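Local structure of molybdopterin biosynthesis protein (Mycobacterium abscessus, 3TCR) at residues 62-71 / 171-180; 124-135 / 157-168. The protein probably binds molybdopterin and takes part in the biosynthesis of the molybdenum cofactor. All blocks are in the same frame, centred on the assembly; numbering follows the deposited sequence.

In the fold
The two contacts lie on opposite sides of the chain's centre, their own centres about 19 Å apart. Interaction 1 pairs helix 64-73 with the start of helix 173-196. Interaction 2 joins strand 130-131 to the hairpin of strands 158-161 and 164-169 at one end of the mixed sheet. Along the chain, interaction 2 is nested inside the loop that interaction 1 closes. Strand 164-169 runs almost directly into helix 173-196, and this connection ties the two contacts together. All four segments fall within the probable molybdopterin binding domain. Interaction 1 packs two helices beside the sheet, while interaction 2 forms an edge that meets the second subunit.

Interaction 1 of 2, residues 62-71 / 171-180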
loop_
_atom_site.group_PDB
_atom_site.type_symbol
_atom_site.label_atom_id
_atom_site.label_comp_id
_atom_site.label_asym_id
_atom_site.label_seq_id
_atom_site.Cartn_x
_atom_site.Cartn_y
_atom_site.Cartn_z
ATOM N N THR A 62 7.362 -15.297 -24.355
ATOM C CA THR A 62 6.404 -14.499 -25.076
ATOM C C THR A 62 6.231 -13.069 -24.499
ATOM O O THR A 62 5.560 -12.233 -25.099
ATOM C CB THR A 62 5.068 -15.276 -25.039
ATOM O OG1 THR A 62 4.972 -16.093 -26.218
ATOM C CG2 THR A 62 3.879 -14.403 -24.981
ATOM N N SER A 63 6.827 -12.800 -23.340
ATOM C CA SER A 63 6.672 -11.507 -22.662
ATOM C C SER A 63 7.853 -10.582 -22.863
ATOM O O SER A 63 7.674 -9.391 -23.034
ATOM C CB SER A 63 6.532 -11.707 -21.157
ATOM O OG SER A 63 5.191 -11.894 -20.876
ATOM N N GLY A 64 9.057 -11.120 -22.770
ATOM C CA GLY A 64 10.264 -10.310 -22.915
ATOM C C GLY A 64 10.372 -9.413 -24.150
ATOM O O GLY A 64 10.791 -8.263 -24.038
ATOM N N PRO A 65 10.045 -9.934 -25.334
ATOM C CA PRO A 65 10.102 -9.061 -26.508
ATOM C C PRO A 65 9.125 -7.888 -26.395
ATOM O O PRO A 65 9.446 -6.781 -26.816
ATOM C CB PRO A 65 9.723 -9.981 -27.674
ATOM C CG PRO A 65 9.956 -11.380 -27.178
ATOM C CD PRO A 65 9.781 -11.340 -25.680
ATOM N N LEU A 66 7.958 -8.100 -25.808
ATOM C CA LEU A 66 7.032 -7.001 -25.645
ATOM C C LEU A 66 7.601 -5.966 -24.670
ATOM O O LEU A 66 7.539 -4.791 -24.957
ATOM C CB LEU A 66 5.667 -7.503 -25.208
ATOM C CG LEU A 66 4.551 -6.476 -24.992
ATOM C CD1 LEU A 66 4.267 -5.640 -26.248
ATOM C CD2 LEU A 66 3.319 -7.287 -24.600
ATOM N N VAL A 67 8.216 -6.396 -23.562
ATOM C CA VAL A 67 8.827 -5.456 -22.629
ATOM C C VAL A 67 9.960 -4.635 -23.318
ATOM O O VAL A 67 10.061 -3.416 -23.148
ATOM C CB VAL A 67 9.399 -6.138 -21.351
ATOM C CG1 VAL A 67 9.986 -5.092 -20.404
ATOM C CG2 VAL A 67 8.352 -6.974 -20.609
ATOM N N THR A 68 10.809 -5.328 -24.075
ATOM C CA THR A 68 11.901 -4.711 -24.857
ATOM C C THR A 68 11.376 -3.649 -25.805
ATOM O O THR A 68 11.886 -2.534 -25.823
ATOM C CB THR A 68 12.639 -5.803 -25.674
ATOM O OG1 THR A 68 13.426 -6.577 -24.769
ATOM C CG2 THR A 68 13.547 -5.213 -26.696
ATOM N N GLU A 69 10.341 -3.992 -26.579
ATOM C CA GLU A 69 9.834 -3.035 -27.530
ATOM C C GLU A 69 9.157 -1.858 -26.789
ATOM O O GLU A 69 9.347 -0.734 -27.175
ATOM C CB GLU A 69 8.970 -3.695 -28.598
ATOM C CG GLU A 69 8.758 -2.814 -29.826
ATOM C CD GLU A 69 10.054 -2.358 -30.526
ATOM O OE1 GLU A 69 11.160 -2.933 -30.330
ATOM O OE2 GLU A 69 9.946 -1.404 -31.313
ATOM N N LEU A 70 8.426 -2.094 -25.701
ATOM C CA LEU A 70 7.828 -0.945 -24.995
ATOM C C LEU A 70 8.881 -0.040 -24.353
ATOM O O LEU A 70 8.729 1.176 -24.351
ATOM C CB LEU A 70 6.794 -1.383 -23.972
ATOM C CG LEU A 70 5.512 -1.975 -24.580
ATOM C CD1 LEU A 70 4.758 -2.789 -23.550
ATOM C CD2 LEU A 70 4.605 -0.896 -25.258
ATOM N N LEU A 71 9.952 -0.618 -23.822
ATOM C CA LEU A 71 11.068 0.171 -23.306
ATOM C C LEU A 71 11.668 1.020 -24.400
ATOM O O LEU A 71 11.871 2.225 -24.210
ATOM C CB LEU A 71 12.171 -0.722 -22.687
ATOM C CG LEU A 71 11.888 -1.309 -21.291
ATOM C CD1 LEU A 71 12.905 -2.392 -20.924
ATOM C CD2 LEU A 71 11.822 -0.221 -20.226
ATOM N N GLY A 171 3.807 -11.734 -14.961
ATOM C CA GLY A 171 4.367 -12.370 -16.148
ATOM C C GLY A 171 3.592 -12.381 -17.468
ATOM O O GLY A 171 4.205 -12.621 -18.534
ATOM N N SER A 172 2.283 -12.172 -17.449
ATOM C CA SER A 172 1.494 -12.304 -18.690
ATOM C C SER A 172 1.663 -11.117 -19.638
ATOM O O SER A 172 2.078 -10.021 -19.230
ATOM C CB SER A 172 0.024 -12.439 -18.343
ATOM O OG SER A 172 -0.417 -11.222 -17.791
ATOM N N ARG A 173 1.309 -11.325 -20.904
ATOM C CA ARG A 173 1.302 -10.238 -21.871
ATOM C C ARG A 173 0.384 -9.105 -21.441
ATOM O O ARG A 173 0.726 -7.934 -21.619
ATOM C CB ARG A 173 0.918 -10.722 -23.290
ATOM C CG ARG A 173 2.048 -11.502 -23.982
ATOM C CD ARG A 173 1.657 -12.037 -25.358
ATOM N NE ARG A 173 1.525 -10.948 -26.322
ATOM C CZ ARG A 173 2.528 -10.388 -27.001
ATOM N NH1 ARG A 173 3.788 -10.792 -26.837
ATOM N NH2 ARG A 173 2.258 -9.395 -27.850
ATOM N N ALA A 174 -0.773 -9.444 -20.888
ATOM C CA ALA A 174 -1.751 -8.423 -20.509
ATOM C C ALA A 174 -1.183 -7.566 -19.362
ATOM O O ALA A 174 -1.332 -6.352 -19.379
ATOM C CB ALA A 174 -3.076 -9.064 -20.096
ATOM N N ALA A 175 -0.526 -8.216 -18.399
ATOM C CA ALA A 175 0.106 -7.529 -17.259
ATOM C C ALA A 175 1.257 -6.658 -17.732
ATOM O O ALA A 175 1.391 -5.538 -17.289
ATOM C CB ALA A 175 0.571 -8.526 -16.150
ATOM N N VAL A 176 2.079 -7.159 -18.649
ATOM C CA VAL A 176 3.207 -6.357 -19.176
ATOM C C VAL A 176 2.690 -5.125 -19.934
ATOM O O VAL A 176 3.245 -4.022 -19.797
ATOM C CB VAL A 176 4.115 -7.166 -20.122
ATOM C CG1 VAL A 176 4.936 -6.236 -20.988
ATOM C CG2 VAL A 176 4.985 -8.140 -19.325
ATOM N N ARG A 177 1.617 -5.308 -20.697
ATOM C CA ARG A 177 1.037 -4.195 -21.445
ATOM C C ARG A 177 0.553 -3.089 -20.512
ATOM O O ARG A 177 0.903 -1.925 -20.680
ATOM C CB ARG A 177 -0.124 -4.658 -22.358
ATOM C CG ARG A 177 0.225 -4.525 -23.816
ATOM C CD ARG A 177 -0.838 -5.140 -24.741
ATOM N NE ARG A 177 -0.214 -5.866 -25.857
ATOM C CZ ARG A 177 0.522 -5.280 -26.800
ATOM N NH1 ARG A 177 0.744 -3.975 -26.752
ATOM N NH2 ARG A 177 1.039 -5.999 -27.790
ATOM N N ASP A 178 -0.285 -3.472 -19.560
ATOM C CA ASP A 178 -0.870 -2.505 -18.651
ATOM C C ASP A 178 0.176 -1.933 -17.658
ATOM O O ASP A 178 0.228 -0.738 -17.453
ATOM C CB ASP A 178 -2.075 -3.097 -17.934
ATOM C CG ASP A 178 -2.865 -2.037 -17.188
ATOM O OD1 ASP A 178 -3.610 -1.318 -17.867
ATOM O OD2 ASP A 178 -2.720 -1.927 -15.943
ATOM N N GLY A 179 1.045 -2.781 -17.127
ATOM C CA GLY A 179 2.098 -2.366 -16.179
ATOM C C GLY A 179 3.088 -1.393 -16.768
ATOM O O GLY A 179 3.437 -0.372 -16.147
ATOM N N MET A 180 3.533 -1.703 -17.991
ATOM C CA MET A 180 4.440 -0.820 -18.709
ATOM C C MET A 180 3.804 0.536 -19.015
ATOM O O MET A 180 4.475 1.569 -18.888
ATOM C CB MET A 180 4.975 -1.500 -19.989
ATOM C CG MET A 180 5.945 -2.644 -19.723
ATOM S SD MET A 180 7.489 -2.116 -18.917
ATOM C CE MET A 180 8.195 -1.135 -20.253
#
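The guanidinium of R173 carries the methyl CD2 of L66 over one face, 3.9 Å above its plane and centred on it. At its edge, in plane, lies the carbonyl oxygen of T62. R173 NH1 donates to T62 O at 2.9 Å. NH1 approaches almost in line with the carbonyl, but the N-H points well aside, with an angle of 139° at the hydrogen. The bend of the R173 chain at chi3 (70°) turns the group back toward T62. In one of its two conformers, R177 has the methyl CD1 of L66 over one face of its guanidinium, offset toward the rim; this contact is less certain. L66 therefore lies against both arginine groups, CD2 on R173 and CD1 mainly on R177.

A second polar link joins the starts of the segments: S63 OG donates to G171 O at 2.6 Å, tilted from the carbonyl plane.

Further along, the contact is apolar. V176 CG1 meets V67 CG2 at 3.5 Å, and these two side chains cross at about a right angle. L66 and V176 slide past each other in opposite directions. Bends at chi2 and chi3 curl the M180 chain, and its methyl CE lies across against L71. M180 CE lies 3.7 Å from L71 CD2, while M180 CB meets L70 CD1 at 3.8 Å.

Helices 64-71 and 173-180 run nearly parallel, 16° apart, with axes 9.8 Å from each other. S172 N-caps the second helix through a bond from A175 N, and its hydroxyl also bonds E150. Beneath the pair lies the parallel part of the sheet: S63, V67 and V176 rest on V109 of strand 105-109, and L71 reaches strands 44-51 and 76-84.

Interaction 2 of 2, residues 124-135 / 157-168; sequences TQPLLDRELLGI and VAGISGSTLVVN
L132 and L165 cross at about a right angle, with L132 CD1 3.6 Å from L165 CD1, beside the short antiparallel pairing at the end of the mixed sheet. Here strand 130-131 pairs with 158-161, which a type II' turn from S161 to T164 connects to strand 164-169. The pairing holds a classic beta bulge: D129 and R130 both face I160. D129 N donates to I160 O at 2.8 Å, whereas the bond from R130 N to the same oxygen is weak. I160 N returns a bond to R130 O, and L132 N donates to A158 O.

I135 reaches L165 tip to tip, CD1 to CD1, but crosses V167 at about a right angle. Its CB and CG2 pack on A158 CB. This group continues onto helix 173-196, where I190 touches L132 and I135. The second subunit packs L153 on I135, and in one of the two R130 conformers NH2 forms a salt bridge with E122 of that subunit.

At the other end T124 slides past V157 and V166 in opposite directions. CG2 of T124 lies anti to the backbone N, and this places it 3.6 Å from V157 CG2. N168 approaches T124 from the opposite direction. Its ND2 donates in the amide plane to T124 OG1, at 171°, and also bonds T108; T124 OG1 has a further partner in A120 O. N168 OD1 accepts from V157 N.

Two side-chain bonds hold the start of the turn. S161 OG donates to L127 O at 2.7 Å. D129 OD2 takes G162 N at 2.8 Å, nearly along its C-O axis.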
loop_
_atom_site.group_PDB
_atom_site.type_symbol
_atom_site.label_atom_id
_atom_site.label_comp_id
_atom_site.label_asym_id
_atom_site.label_seq_id
_atom_site.Cartn_x
_atom_site.Cartn_y
_atom_site.Cartn_z
ATOM N N THR A 124 13.493 -9.171 -4.354
ATOM C CA THR A 124 13.692 -7.747 -4.641
ATOM C C THR A 124 13.743 -6.837 -3.408
ATOM O O THR A 124 14.643 -6.017 -3.296
ATOM C CB THR A 124 12.629 -7.258 -5.648
ATOM O OG1 THR A 124 12.734 -8.072 -6.820
ATOM C CG2 THR A 124 12.813 -5.754 -6.047
ATOM N N GLN A 125 12.758 -6.959 -2.531
ATOM C CA GLN A 125 12.602 -6.087 -1.357
ATOM C C GLN A 125 13.903 -5.866 -0.554
ATOM O O GLN A 125 14.242 -4.708 -0.260
ATOM C CB GLN A 125 11.475 -6.594 -0.438
ATOM C CG GLN A 125 11.146 -5.688 0.772
ATOM C CD GLN A 125 10.480 -4.379 0.364
ATOM O OE1 GLN A 125 9.750 -4.335 -0.636
ATOM N NE2 GLN A 125 10.747 -3.298 1.121
ATOM N N PRO A 126 14.661 -6.935 -0.239
ATOM C CA PRO A 126 15.890 -6.682 0.565
ATOM C C PRO A 126 16.985 -5.897 -0.134
ATOM O O PRO A 126 17.928 -5.429 0.530
ATOM C CB PRO A 126 16.409 -8.094 0.937
ATOM C CG PRO A 126 15.279 -9.041 0.595
ATOM C CD PRO A 126 14.388 -8.360 -0.429
ATOM N N LEU A 127 16.894 -5.763 -1.444
ATOM C CA LEU A 127 17.886 -4.993 -2.218
ATOM C C LEU A 127 17.561 -3.504 -2.293
ATOM O O LEU A 127 18.367 -2.708 -2.810
ATOM C CB LEU A 127 17.963 -5.533 -3.661
ATOM C CG LEU A 127 18.141 -7.042 -3.836
ATOM C CD1 LEU A 127 18.168 -7.345 -5.326
ATOM C CD2 LEU A 127 19.416 -7.484 -3.121
ATOM N N LEU A 128 16.356 -3.133 -1.861
ATOM C CA LEU A 128 15.887 -1.760 -2.055
ATOM C C LEU A 128 16.437 -0.847 -0.968
ATOM O O LEU A 128 16.275 -1.156 0.194
ATOM C CB LEU A 128 14.358 -1.728 -2.061
ATOM C CG LEU A 128 13.668 -2.531 -3.179
ATOM C CD1 LEU A 128 12.135 -2.400 -3.136
ATOM C CD2 LEU A 128 14.201 -2.143 -4.556
ATOM N N ASP A 129 17.094 0.247 -1.329
ATOM C CA ASP A 129 17.513 1.249 -0.341
ATOM C C ASP A 129 16.319 2.090 0.094
ATOM O O ASP A 129 16.301 2.621 1.217
ATOM C CB ASP A 129 18.584 2.193 -0.921
ATOM C CG ASP A 129 19.828 1.463 -1.330
ATOM O OD1 ASP A 129 20.454 0.797 -0.487
ATOM O OD2 ASP A 129 20.167 1.533 -2.510
ATOM N N ARG A 130 15.387 2.303 -0.841
ATOM C CA ARG A 130 14.098 2.906 -0.506
ATOM C C ARG A 130 13.002 2.402 -1.450
ATOM O O ARG A 130 13.182 2.296 -2.644
ATOM C CB ARG A 130 14.149 4.459 -0.436
ATOM C CG ARG A 130 14.391 5.228 -1.719
ATOM C CD ARG A 130 14.654 6.727 -1.426
ATOM N NE ARG A 130 15.042 6.931 -0.017
ATOM C CZ ARG A 130 15.370 8.089 0.555
ATOM N NH1 ARG A 130 15.426 9.195 -0.165
ATOM N NH2 ARG A 130 15.663 8.133 1.840
ATOM N N GLU A 131 11.858 2.063 -0.874
ATOM C CA GLU A 131 10.728 1.576 -1.648
ATOM C C GLU A 131 9.940 2.732 -2.245
ATOM O O GLU A 131 9.937 3.855 -1.702
ATOM C CB GLU A 131 9.794 0.652 -0.819
ATOM C CG GLU A 131 9.183 1.263 0.435
ATOM C CD GLU A 131 8.429 0.254 1.330
ATOM O OE1 GLU A 131 8.451 -0.985 1.028
ATOM O OE2 GLU A 131 7.824 0.721 2.350
ATOM N N LEU A 132 9.272 2.446 -3.369
ATOM C CA LEU A 132 8.423 3.402 -4.059
ATOM C C LEU A 132 7.074 2.747 -4.223
ATOM O O LEU A 132 6.718 2.201 -5.298
ATOM C CB LEU A 132 9.023 3.801 -5.414
ATOM C CG LEU A 132 10.316 4.623 -5.296
ATOM C CD1 LEU A 132 11.079 4.740 -6.615
ATOM C CD2 LEU A 132 9.997 6.005 -4.714
ATOM N N LEU A 133 6.334 2.782 -3.129
ATOM C CA LEU A 133 5.052 2.135 -3.040
ATOM C C LEU A 133 4.114 2.672 -4.099
ATOM O O LEU A 133 3.292 1.934 -4.642
ATOM C CB LEU A 133 4.443 2.335 -1.647
ATOM C CG LEU A 133 4.966 1.453 -0.515
ATOM C CD1 LEU A 133 4.349 1.883 0.832
ATOM C CD2 LEU A 133 4.669 -0.005 -0.828
ATOM N N GLY A 134 4.225 3.957 -4.378
ATOM C CA GLY A 134 3.427 4.584 -5.412
ATOM C C GLY A 134 3.444 3.883 -6.749
ATOM O O GLY A 134 2.425 3.854 -7.445
ATOM N N ILE A 135 4.607 3.355 -7.142
ATOM C CA ILE A 135 4.728 2.638 -8.417
ATOM C C ILE A 135 3.946 1.311 -8.334
ATOM O O ILE A 135 3.086 1.034 -9.190
ATOM C CB ILE A 135 6.207 2.405 -8.811
ATOM C CG1 ILE A 135 6.942 3.738 -9.107
ATOM C CG2 ILE A 135 6.333 1.551 -10.053
ATOM C CD1 ILE A 135 8.422 3.558 -9.386
ATOM N N VAL A 157 6.974 -5.480 -5.913
ATOM C CA VAL A 157 7.425 -4.256 -5.248
ATOM C C VAL A 157 8.195 -3.387 -6.236
ATOM O O VAL A 157 8.459 -3.787 -7.395
ATOM C CB VAL A 157 8.312 -4.571 -4.032
ATOM C CG1 VAL A 157 7.566 -5.453 -3.011
ATOM C CG2 VAL A 157 9.616 -5.220 -4.476
ATOM N N ALA A 158 8.573 -2.195 -5.771
ATOM C CA ALA A 158 9.309 -1.230 -6.571
ATOM C C ALA A 158 10.139 -0.332 -5.674
ATOM O O ALA A 158 9.731 -0.005 -4.550
ATOM C CB ALA A 158 8.365 -0.390 -7.431
ATOM N N GLY A 159 11.285 0.099 -6.177
ATOM C CA GLY A 159 12.172 0.961 -5.398
ATOM C C GLY A 159 13.499 1.256 -6.071
ATOM O O GLY A 159 13.691 0.887 -7.248
ATOM N N ILE A 160 14.390 1.948 -5.327
ATOM C CA ILE A 160 15.711 2.330 -5.813
ATOM C C ILE A 160 16.705 1.427 -5.120
ATOM O O ILE A 160 16.657 1.275 -3.898
ATOM C CB ILE A 160 16.086 3.788 -5.479
ATOM C CG1 ILE A 160 15.096 4.791 -6.090
ATOM C CG2 ILE A 160 17.512 4.141 -5.924
ATOM C CD1 ILE A 160 15.013 4.732 -7.608
ATOM N N SER A 161 17.595 0.824 -5.905
ATOM C CA SER A 161 18.725 0.096 -5.395
ATOM C C SER A 161 19.983 0.687 -6.042
ATOM O O SER A 161 20.135 0.623 -7.258
ATOM C CB SER A 161 18.576 -1.384 -5.754
ATOM O OG SER A 161 19.574 -2.185 -5.153
ATOM N N GLY A 162 20.874 1.263 -5.235
ATOM C CA GLY A 162 22.025 1.961 -5.783
ATOM C C GLY A 162 21.562 3.140 -6.647
ATOM O O GLY A 162 20.911 4.075 -6.144
ATOM N N SER A 163 21.915 3.125 -7.936
ATOM C CA SER A 163 21.427 4.154 -8.879
ATOM C C SER A 163 20.321 3.622 -9.792
ATOM O O SER A 163 19.935 4.307 -10.751
ATOM C CB SER A 163 22.560 4.694 -9.748
ATOM O OG SER A 163 23.017 3.762 -10.725
ATOM N N THR A 164 19.791 2.440 -9.465
ATOM C CA THR A 164 18.843 1.731 -10.302
ATOM C C THR A 164 17.403 1.737 -9.766
ATOM O O THR A 164 17.153 1.441 -8.584
ATOM C CB THR A 164 19.317 0.268 -10.475
ATOM O OG1 THR A 164 20.683 0.279 -10.923
ATOM C CG2 THR A 164 18.442 -0.502 -11.482
ATOM N N LEU A 165 16.462 2.100 -10.629
ATOM C CA LEU A 165 15.045 1.890 -10.347
ATOM C C LEU A 165 14.686 0.430 -10.731
ATOM O O LEU A 165 14.966 0.009 -11.838
ATOM C CB LEU A 165 14.183 2.902 -11.118
ATOM C CG LEU A 165 12.660 2.822 -11.032
ATOM C CD1 LEU A 165 12.173 2.952 -9.597
ATOM C CD2 LEU A 165 12.022 3.862 -11.982
ATOM N N VAL A 166 14.118 -0.311 -9.774
ATOM C CA VAL A 166 13.756 -1.714 -9.909
ATOM C C VAL A 166 12.249 -1.856 -9.690
ATOM O O VAL A 166 11.722 -1.399 -8.669
ATOM C CB VAL A 166 14.516 -2.608 -8.897
ATOM C CG1 VAL A 166 14.235 -4.090 -9.184
ATOM C CG2 VAL A 166 16.027 -2.291 -8.921
ATOM N N VAL A 167 11.568 -2.475 -10.658
ATOM C CA VAL A 167 10.120 -2.660 -10.624
ATOM C C VAL A 167 9.719 -4.085 -11.057
ATOM O O VAL A 167 10.088 -4.554 -12.155
ATOM C CB VAL A 167 9.419 -1.625 -11.546
ATOM C CG1 VAL A 167 7.887 -1.701 -11.417
ATOM C CG2 VAL A 167 9.957 -0.192 -11.268
ATOM N N ASN A 168 8.993 -4.780 -10.185
ATOM C CA ASN A 168 8.409 -6.085 -10.508
ATOM C C ASN A 168 7.057 -5.962 -11.226
ATOM O O ASN A 168 6.130 -5.284 -10.715
ATOM C CB ASN A 168 8.089 -6.866 -9.227
ATOM C CG ASN A 168 9.282 -7.108 -8.316
ATOM O OD1 ASN A 168 9.089 -7.162 -7.079
ATOM N ND2 ASN A 168 10.477 -7.347 -8.885
HETATM O O HOH W 1 20.168 4.826 -3.545
#